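Local structure of methanogen homoaconitase small subunit (Methanocaldococcus jannaschii, 2PKP) at residues 12-17 and 39-44; 52-57 and 114-119; 101-106 and 123-128; 108-113 and 132-137. The protein is the small subunit of a hydro-lyase that interconverts (R)-homocitrate, cis-homoaconitate and homoisocitrate in the pathway to 2-oxosuberate. One frame throughout, in Å; residues are numbered along the deposited sequence.

Contact 1: 12-17 and 39-44; sequences DDVDTD and AGIDEN. With ZN (zinc ion), chain B.
Asp13 OD1 is gripped from two sources: it binds the zinc ion at 2.1 Å and also accepts a hydrogen bond from the side-chain ND2 of Asn60. The second carboxylate oxygen, OD2, reaches the same zinc at 2.5 Å, so the group chelates the metal unevenly. With CG anti to the backbone N (chi1 -158°), the carboxylate is carried to the metal. A water 2.0 Å from the zinc and the sulfur of Cys63 complete the ligands seen here, and a weak bond links that water to Asp15 OD2. Asp15 also caps the helix that starts at Thr16: its OD1 accepts from the backbone N of Ala18 and, weakly, from that of Asp17.

Away from the metal, Val14 is buried and meets the largely exposed loop 39-44. Ile41 lays its CD1 against both methyls of Val14, 3.8 Å from CG1, the two side chains crossing at about a right angle. Gly40 passes close to Asp17 O, where a beta carbon would collide with the carbonyl, and its backbone bonds to Ala18. Farther along the loop, Asp42 OD1 caps the turn leading to helix 45-48 by taking the N-H of Asn44 from above the carboxylate plane. The chemistry is thus divided: directional bonds fix the zinc-binding turn, whereas the loop meets it across the segments through methyl packing and a close glycine backbone.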
# COMPACT_ATOMS: atom_id res chain seq x y z
N ASP A 12 7.46 20.78 14.72
CA ASP A 12 7.53 21.75 13.63
C ASP A 12 8.88 21.75 12.93
O ASP A 12 9.89 21.29 13.48
CB ASP A 12 7.27 23.18 14.14
CG ASP A 12 5.87 23.36 14.70
OD1 ASP A 12 4.90 22.88 14.07
OD2 ASP A 12 5.73 24.02 15.75
N ASP A 13 8.88 22.26 11.71
CA ASP A 13 10.07 22.40 10.90
C ASP A 13 10.96 21.17 10.74
O ASP A 13 12.18 21.28 10.84
CB ASP A 13 10.92 23.56 11.43
CG ASP A 13 11.87 24.10 10.38
OD1 ASP A 13 11.38 24.45 9.29
OD2 ASP A 13 13.09 24.19 10.65
N VAL A 14 10.35 20.01 10.51
CA VAL A 14 11.14 18.80 10.30
C VAL A 14 11.69 18.90 8.88
O VAL A 14 10.97 18.63 7.91
CB VAL A 14 10.27 17.55 10.42
CG1 VAL A 14 11.10 16.32 10.13
CG2 VAL A 14 9.65 17.47 11.81
N ASP A 15 12.96 19.27 8.75
CA ASP A 15 13.56 19.44 7.43
C ASP A 15 14.10 18.18 6.78
O ASP A 15 14.19 17.13 7.41
CB ASP A 15 14.68 20.50 7.49
CG ASP A 15 15.85 20.07 8.35
OD1 ASP A 15 16.46 19.01 8.06
OD2 ASP A 15 16.17 20.79 9.31
N THR A 16 14.46 18.30 5.50
CA THR A 16 14.97 17.18 4.73
C THR A 16 16.17 16.48 5.37
O THR A 16 16.31 15.26 5.23
CB THR A 16 15.36 17.62 3.30
OG1 THR A 16 16.23 18.76 3.37
CG2 THR A 16 14.11 17.98 2.50
N ASP A 17 17.03 17.23 6.06
CA ASP A 17 18.19 16.62 6.70
C ASP A 17 17.79 15.75 7.88
O ASP A 17 18.45 14.76 8.19
CB ASP A 17 19.18 17.69 7.16
CG ASP A 17 19.97 18.26 6.01
OD1 ASP A 17 20.64 17.48 5.30
OD2 ASP A 17 19.92 19.49 5.80
N ALA A 39 16.08 9.58 10.64
CA ALA A 39 17.25 9.35 11.49
C ALA A 39 17.83 10.65 12.01
O ALA A 39 18.56 10.65 13.00
CB ALA A 39 18.31 8.58 10.72
N GLY A 40 17.50 11.76 11.35
CA GLY A 40 18.00 13.06 11.76
C GLY A 40 17.48 13.53 13.10
O GLY A 40 18.15 14.31 13.78
N ILE A 41 16.29 13.07 13.49
CA ILE A 41 15.73 13.47 14.77
C ILE A 41 15.33 12.29 15.65
O ILE A 41 15.23 12.43 16.87
CB ILE A 41 14.51 14.41 14.59
CG1 ILE A 41 13.55 13.84 13.55
CG2 ILE A 41 14.98 15.80 14.17
CD1 ILE A 41 12.34 14.73 13.32
N ASP A 42 15.12 11.13 15.05
CA ASP A 42 14.77 9.94 15.81
C ASP A 42 15.46 8.71 15.25
O ASP A 42 14.98 8.09 14.31
CB ASP A 42 13.26 9.73 15.83
CG ASP A 42 12.86 8.51 16.64
OD1 ASP A 42 13.69 8.02 17.43
OD2 ASP A 42 11.70 8.05 16.50
N GLU A 43 16.59 8.36 15.85
CA GLU A 43 17.38 7.21 15.41
C GLU A 43 16.65 5.88 15.58
O GLU A 43 17.09 4.85 15.07
CB GLU A 43 18.70 7.15 16.17
CG GLU A 43 18.55 6.97 17.68
CD GLU A 43 18.08 8.24 18.38
OE1 GLU A 43 17.86 8.19 19.61
OE2 GLU A 43 17.95 9.29 17.71
N ASN A 44 15.53 5.90 16.29
CA ASN A 44 14.77 4.68 16.51
C ASN A 44 13.63 4.47 15.51
O ASN A 44 13.05 3.39 15.44
CB ASN A 44 14.21 4.68 17.94
CG ASN A 44 15.30 4.73 19.00
OD1 ASN A 44 15.04 5.10 20.15
ND2 ASN A 44 16.52 4.36 18.63
ZN ZN B . 13.12 24.84 8.25
O HOH W 1 14.77 23.82 8.55

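Contact 2: 52-57 and 114-119; sequences GDVIVA and DIVEID
In the interior of the curved beta sheet, strands 54-57 and 115-119 meet through Val54, Val116 and Ile118. Both strands are neighbours of strand 2-9, one on each side of it, and they run antiparallel to each other. Val54 and Ile118 reach toward each other tip to tip, Val54 CG1 lying 4.2 Å from Ile118 CD1. The CG1 branch of Val54 is anti to its backbone N (chi1 179°), while the chain of Ile118 is stretched out at chi2 (169°), which carries CD1 forward to the meeting point. Two residues earlier on strand 115-119, CG2 of Val116 approaches the branch carbon CB of the same Val54 at 4.2 Å.

The sheet belongs to the swivel domain of the aconitase family, and its curl turns these side chains onto a shared inner face, where Ile83 and Ile125 of flanking strands add to the apolar core. Backbone bonds from Val54 to Arg6 and His8 hold its strand against 2-9. The CB of Glu117, between Val116 and Ile118, is directed away from strand 54-57, and the carboxylate of this residue forms one salt bridge with Lys4 of its own chain and another with Lys4 of the second subunit.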
# COMPACT_ATOMS: atom_id res chain seq x y z
N GLY A 52 2.49 0.66 6.27
CA GLY A 52 1.12 1.04 6.55
C GLY A 52 1.01 2.15 7.58
O GLY A 52 -0.06 2.73 7.76
N ASP A 53 2.11 2.44 8.27
CA ASP A 53 2.10 3.49 9.28
C ASP A 53 2.05 4.87 8.64
O ASP A 53 2.14 5.02 7.42
CB ASP A 53 3.34 3.38 10.18
CG ASP A 53 3.20 2.29 11.21
OD1 ASP A 53 2.10 1.71 11.33
OD2 ASP A 53 4.19 2.01 11.92
N VAL A 54 1.90 5.88 9.49
CA VAL A 54 1.78 7.26 9.02
C VAL A 54 2.64 8.21 9.84
O VAL A 54 2.71 8.11 11.06
CB VAL A 54 0.29 7.72 9.12
CG1 VAL A 54 0.14 9.15 8.66
CG2 VAL A 54 -0.59 6.78 8.29
N ILE A 55 3.30 9.13 9.15
CA ILE A 55 4.12 10.12 9.83
C ILE A 55 3.20 11.31 10.05
O ILE A 55 2.48 11.72 9.15
CB ILE A 55 5.32 10.59 8.97
CG1 ILE A 55 6.37 9.47 8.88
CG2 ILE A 55 5.92 11.85 9.59
CD1 ILE A 55 7.51 9.79 7.95
N VAL A 56 3.22 11.85 11.26
CA VAL A 56 2.40 12.99 11.61
C VAL A 56 3.33 14.09 12.11
O VAL A 56 4.19 13.84 12.97
CB VAL A 56 1.38 12.58 12.70
CG1 VAL A 56 0.54 13.79 13.12
CG2 VAL A 56 0.48 11.46 12.16
N ALA A 57 3.20 15.30 11.57
CA ALA A 57 4.08 16.38 11.98
C ALA A 57 3.40 17.73 12.12
O ALA A 57 2.21 17.88 11.82
CB ALA A 57 5.25 16.50 11.01
N ASP A 114 -0.94 7.03 18.29
CA ASP A 114 -2.38 6.93 18.03
C ASP A 114 -2.58 6.08 16.78
O ASP A 114 -1.70 6.00 15.93
CB ASP A 114 -3.03 8.30 17.77
CG ASP A 114 -3.31 9.09 19.04
OD1 ASP A 114 -3.40 8.48 20.13
OD2 ASP A 114 -3.45 10.32 18.95
N ILE A 115 -3.74 5.42 16.69
CA ILE A 115 -4.05 4.65 15.50
C ILE A 115 -4.94 5.60 14.70
O ILE A 115 -5.99 6.02 15.18
CB ILE A 115 -4.84 3.37 15.85
CG1 ILE A 115 -4.00 2.48 16.78
CG2 ILE A 115 -5.20 2.62 14.56
CD1 ILE A 115 -2.64 2.11 16.23
N VAL A 116 -4.51 5.95 13.50
CA VAL A 116 -5.28 6.88 12.68
C VAL A 116 -5.81 6.22 11.42
O VAL A 116 -5.16 5.35 10.83
CB VAL A 116 -4.44 8.12 12.27
CG1 VAL A 116 -4.01 8.88 13.52
CG2 VAL A 116 -3.22 7.71 11.45
N GLU A 117 -7.00 6.64 11.02
CA GLU A 117 -7.65 6.10 9.83
C GLU A 117 -7.96 7.29 8.94
O GLU A 117 -8.86 8.09 9.23
CB GLU A 117 -8.94 5.37 10.23
CG GLU A 117 -9.51 4.47 9.17
CD GLU A 117 -10.75 3.73 9.63
OE1 GLU A 117 -10.72 3.11 10.72
OE2 GLU A 117 -11.76 3.77 8.90
N ILE A 118 -7.21 7.41 7.85
CA ILE A 118 -7.39 8.50 6.91
C ILE A 118 -8.34 8.08 5.79
O ILE A 118 -8.02 7.17 5.02
CB ILE A 118 -6.06 8.92 6.27
CG1 ILE A 118 -5.04 9.27 7.36
CG2 ILE A 118 -6.27 10.10 5.32
CD1 ILE A 118 -3.62 9.43 6.83
N ASP A 119 -9.50 8.73 5.70
CA ASP A 119 -10.46 8.41 4.65
C ASP A 119 -10.32 9.52 3.61
O ASP A 119 -10.79 10.63 3.82
CB ASP A 119 -11.89 8.40 5.20
CG ASP A 119 -12.90 7.89 4.19
OD1 ASP A 119 -12.84 8.28 3.01
OD2 ASP A 119 -13.77 7.09 4.58

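Contact 3: 101-106 and 123-128; sequences IPIIAN and EEIVIT
Ile103 and Ala105 touch Ile125 although four strands lie between 101-104 and 124-127 in the order of the sheet. Such a meeting requires the sheet to curl round on itself, and a backbone bond between Ile104 and Glu137 joins the outermost strand 101-104 to the end of the last hairpin, so that the structure closes as a small beta barrel. Inside it, the CD1 methyl of Ile125 does all the touching from its strand. It sits 3.9 Å from Ala105 CB and 4.2 Å from Ile103 CG2, two groups that alternate residues of one chain present on the same side. The chain of Ile125 is extended at chi2 (169°), which carries CD1 across to Ile103 and Ala105. Ile103 crosses it obliquely; with CG1 held beside the backbone N (chi1 -66°), CG2 is the branch turned to Ile125, and the longer branch goes to Ile118.

Ile83 packs on both Ala105 and Ile125, bridging the two sides. At the entry to strand 124-127, Glu123 and Glu124 both face Asp119 in a G1 beta bulge, Glu123 taking the left-handed backbone conformation; its OE2 meets Lys140 and Thr138. Only methyl groups meet across these two segments, so the contact itself rests on dispersion and burial, and its alignment is probably set by the backbone bonds of the surrounding strands.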
# COMPACT_ATOMS: atom_id res chain seq x y z
N ILE A 101 1.29 10.61 -0.31
CA ILE A 101 0.19 11.54 -0.05
C ILE A 101 0.36 12.53 1.09
O ILE A 101 0.44 12.16 2.26
CB ILE A 101 -1.13 10.77 0.19
CG1 ILE A 101 -1.39 9.82 -0.98
CG2 ILE A 101 -2.29 11.75 0.34
CD1 ILE A 101 -2.47 8.78 -0.70
N PRO A 102 0.41 13.83 0.76
CA PRO A 102 0.57 14.86 1.79
C PRO A 102 -0.84 15.27 2.22
O PRO A 102 -1.65 15.71 1.40
CB PRO A 102 1.29 15.99 1.06
CG PRO A 102 1.58 15.44 -0.35
CD PRO A 102 0.50 14.42 -0.57
N ILE A 103 -1.13 15.12 3.50
CA ILE A 103 -2.44 15.48 4.04
C ILE A 103 -2.30 16.62 5.05
O ILE A 103 -1.44 16.57 5.93
CB ILE A 103 -3.08 14.25 4.70
CG1 ILE A 103 -3.38 13.20 3.62
CG2 ILE A 103 -4.33 14.65 5.47
CD1 ILE A 103 -3.71 11.85 4.17
N ILE A 104 -3.13 17.65 4.91
CA ILE A 104 -3.10 18.79 5.82
C ILE A 104 -4.19 18.66 6.89
O ILE A 104 -5.34 18.37 6.57
CB ILE A 104 -3.31 20.12 5.05
CG1 ILE A 104 -2.12 20.35 4.12
CG2 ILE A 104 -3.46 21.30 6.04
CD1 ILE A 104 -2.25 21.60 3.26
N ALA A 105 -3.83 18.87 8.15
CA ALA A 105 -4.77 18.78 9.26
C ALA A 105 -4.17 19.39 10.52
O ALA A 105 -2.96 19.64 10.59
CB ALA A 105 -5.14 17.32 9.53
N ASN A 106 -5.01 19.62 11.53
CA ASN A 106 -4.51 20.16 12.79
C ASN A 106 -3.93 18.97 13.56
O ASN A 106 -4.65 18.29 14.30
CB ASN A 106 -5.62 20.82 13.61
CG ASN A 106 -5.10 21.37 14.93
OD1 ASN A 106 -3.90 21.36 15.20
ND2 ASN A 106 -6.02 21.86 15.76
N GLU A 123 -12.36 12.88 3.47
CA GLU A 123 -11.41 13.89 3.92
C GLU A 123 -11.53 14.09 5.43
O GLU A 123 -11.72 15.21 5.92
CB GLU A 123 -11.64 15.21 3.18
CG GLU A 123 -11.18 15.16 1.75
CD GLU A 123 -11.17 16.52 1.10
OE1 GLU A 123 -12.26 17.08 0.89
OE2 GLU A 123 -10.06 17.03 0.82
N GLU A 124 -11.41 12.98 6.14
CA GLU A 124 -11.47 12.98 7.59
C GLU A 124 -10.42 12.00 8.06
O GLU A 124 -10.03 11.09 7.33
CB GLU A 124 -12.82 12.46 8.09
CG GLU A 124 -14.02 13.16 7.53
CD GLU A 124 -15.30 12.62 8.15
OE1 GLU A 124 -15.48 11.38 8.15
OE2 GLU A 124 -16.11 13.43 8.63
N ILE A 125 -9.97 12.20 9.29
CA ILE A 125 -8.99 11.32 9.89
C ILE A 125 -9.63 10.87 11.18
O ILE A 125 -9.92 11.68 12.05
CB ILE A 125 -7.69 12.06 10.24
CG1 ILE A 125 -7.01 12.55 8.96
CG2 ILE A 125 -6.78 11.13 11.04
CD1 ILE A 125 -5.86 13.51 9.21
N VAL A 126 -9.89 9.57 11.29
CA VAL A 126 -10.47 9.04 12.51
C VAL A 126 -9.32 8.60 13.41
O VAL A 126 -8.46 7.82 12.99
CB VAL A 126 -11.38 7.80 12.21
CG1 VAL A 126 -12.03 7.32 13.50
CG2 VAL A 126 -12.43 8.16 11.19
N ILE A 127 -9.29 9.12 14.63
CA ILE A 127 -8.27 8.76 15.60
C ILE A 127 -9.02 7.75 16.46
O ILE A 127 -9.60 8.09 17.50
CB ILE A 127 -7.85 9.99 16.43
CG1 ILE A 127 -7.53 11.15 15.48
CG2 ILE A 127 -6.63 9.65 17.29
CD1 ILE A 127 -7.17 12.44 16.17
N THR A 128 -9.02 6.51 15.98
CA THR A 128 -9.75 5.41 16.60
C THR A 128 -9.60 5.21 18.10
O THR A 128 -10.59 5.00 18.79
CB THR A 128 -9.43 4.08 15.89
OG1 THR A 128 -8.06 3.73 16.11
CG2 THR A 128 -9.68 4.22 14.38

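Contact 4: 108-113 and 132-137; sequences DEIKDG and KTIKCE
Lys132 NZ is the donor to two oxygens of one residue, Glu109: it forms a salt bridge with OE1 at 2.7 Å and a weak bond with the backbone O at 3.1 Å. The ammonium meets OE1 nearly along its C-O axis. To bring the carboxylate there the Glu109 chain bends at chi2 (-70°), whereas the lysine leaves its backbone with CG between N and the carbonyl carbon (chi1 62°) and then runs straight. Replacing Lys132 with an alanine would probably deprive the Glu109 carboxylate of its charged mate and let it turn.

Next to the ion pair lies Ile134, whose CG2 packs at 3.8 Å from Glu109 CB. Ile134 CD1 lies 4.2 Å from CD1 of the buried Ile110, the side chains set about perpendicular. Ile127 of the adjoining strand touches both Ile110 and Lys132. Further out, Lys85 pairs with Asp108, and Lys9 bonds to Ile110 O through its side chain and to Asp112 OD1 through its backbone N. The connection from strand 101-104 to 115-119 is thereby fastened across 132-135, the last strand of the barrel, by a partly exposed salt bridge with isoleucines packed next to it.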
# COMPACT_ATOMS: atom_id res chain seq x y z
N ASP A 108 -2.28 18.81 16.14
CA ASP A 108 -2.20 18.91 17.59
C ASP A 108 -3.23 17.90 18.14
O ASP A 108 -3.15 17.48 19.29
CB ASP A 108 -2.58 20.32 18.10
CG ASP A 108 -1.54 21.38 17.73
OD1 ASP A 108 -0.37 21.03 17.47
OD2 ASP A 108 -1.90 22.57 17.73
N GLU A 109 -4.18 17.50 17.29
CA GLU A 109 -5.22 16.56 17.67
C GLU A 109 -4.72 15.12 17.68
O GLU A 109 -5.43 14.22 18.13
CB GLU A 109 -6.41 16.66 16.71
CG GLU A 109 -7.11 18.01 16.67
CD GLU A 109 -7.88 18.34 17.95
OE1 GLU A 109 -8.02 17.46 18.81
OE2 GLU A 109 -8.35 19.49 18.08
N ILE A 110 -3.52 14.91 17.17
CA ILE A 110 -2.94 13.57 17.09
C ILE A 110 -1.71 13.40 17.97
O ILE A 110 -0.82 14.26 17.97
CB ILE A 110 -2.57 13.22 15.63
CG1 ILE A 110 -3.79 13.42 14.72
CG2 ILE A 110 -2.06 11.79 15.55
CD1 ILE A 110 -3.47 13.33 13.23
N LYS A 111 -1.67 12.29 18.70
CA LYS A 111 -0.55 12.00 19.59
C LYS A 111 0.25 10.84 19.05
O LYS A 111 -0.27 10.01 18.30
CB LYS A 111 -1.06 11.66 20.99
CG LYS A 111 -1.79 12.79 21.69
CD LYS A 111 -0.86 13.97 21.93
CE LYS A 111 -1.56 15.07 22.73
NZ LYS A 111 -0.61 16.17 23.09
N ASP A 112 1.52 10.78 19.43
CA ASP A 112 2.39 9.70 18.98
C ASP A 112 1.78 8.38 19.42
O ASP A 112 1.28 8.27 20.54
CB ASP A 112 3.79 9.85 19.58
CG ASP A 112 4.77 8.86 19.00
OD1 ASP A 112 4.99 8.89 17.77
OD2 ASP A 112 5.32 8.04 19.77
N GLY A 113 1.80 7.39 18.54
CA GLY A 113 1.24 6.09 18.87
C GLY A 113 -0.26 5.95 18.64
O GLY A 113 -0.80 4.85 18.80
N LYS A 132 -12.48 10.19 18.26
CA LYS A 132 -12.68 11.48 17.63
C LYS A 132 -12.22 11.45 16.18
O LYS A 132 -11.38 10.64 15.79
CB LYS A 132 -11.96 12.59 18.40
CG LYS A 132 -10.45 12.47 18.50
CD LYS A 132 -9.90 13.74 19.17
CE LYS A 132 -8.39 13.72 19.29
NZ LYS A 132 -7.91 14.99 19.91
N THR A 133 -12.80 12.34 15.40
CA THR A 133 -12.49 12.46 13.98
C THR A 133 -12.22 13.92 13.68
O THR A 133 -12.93 14.79 14.19
CB THR A 133 -13.68 11.97 13.15
OG1 THR A 133 -13.98 10.62 13.52
CG2 THR A 133 -13.36 12.02 11.65
N ILE A 134 -11.20 14.20 12.88
CA ILE A 134 -10.89 15.57 12.52
C ILE A 134 -10.90 15.71 11.01
O ILE A 134 -10.68 14.74 10.28
CB ILE A 134 -9.51 16.02 13.06
CG1 ILE A 134 -8.39 15.22 12.39
CG2 ILE A 134 -9.45 15.83 14.58
CD1 ILE A 134 -6.98 15.58 12.89
N LYS A 135 -11.19 16.92 10.53
CA LYS A 135 -11.19 17.16 9.10
C LYS A 135 -9.76 17.31 8.61
O LYS A 135 -8.87 17.68 9.38
CB LYS A 135 -11.97 18.43 8.76
CG LYS A 135 -13.47 18.32 8.97
CD LYS A 135 -14.18 19.56 8.46
CE LYS A 135 -15.69 19.44 8.61
NZ LYS A 135 -16.35 20.72 8.24
N CYS A 136 -9.55 17.01 7.34
CA CYS A 136 -8.24 17.16 6.73
C CYS A 136 -8.47 17.63 5.30
O CYS A 136 -9.60 17.64 4.81
CB CYS A 136 -7.46 15.83 6.72
SG CYS A 136 -8.14 14.50 5.68
N GLU A 137 -7.40 18.05 4.65
CA GLU A 137 -7.47 18.51 3.29
C GLU A 137 -6.51 17.65 2.48
O GLU A 137 -5.32 17.59 2.78
CB GLU A 137 -7.08 19.98 3.18
CG GLU A 137 -6.82 20.44 1.76
CD GLU A 137 -6.72 21.95 1.63
OE1 GLU A 137 -6.02 22.57 2.46
OE2 GLU A 137 -7.34 22.51 0.70

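In the fold
From the N terminus, contact 1 closes first, bringing the loop before helix 45-48 back to the zinc-binding turn, complete before any other opens. Segments 52-57, 101-106 and 108-113 come in that order, and their partners 114-119, 123-128 and 132-137 follow likewise, so contacts 2, 3 and 4 all cross one another. They share one sheet: 115-119, 124-127 and 132-135 are successive antiparallel strands, with Glu117 N probably bonded to Val126 O and Ile125 N to Ile134 O. Contacts 2 and 3 tie the parallel strands 54-57 and 101-104 to this meander, and contact 4 the loop between 101-104 and 115-119. Contact 1 stands apart, its centre about 18 Å from that of contact 2.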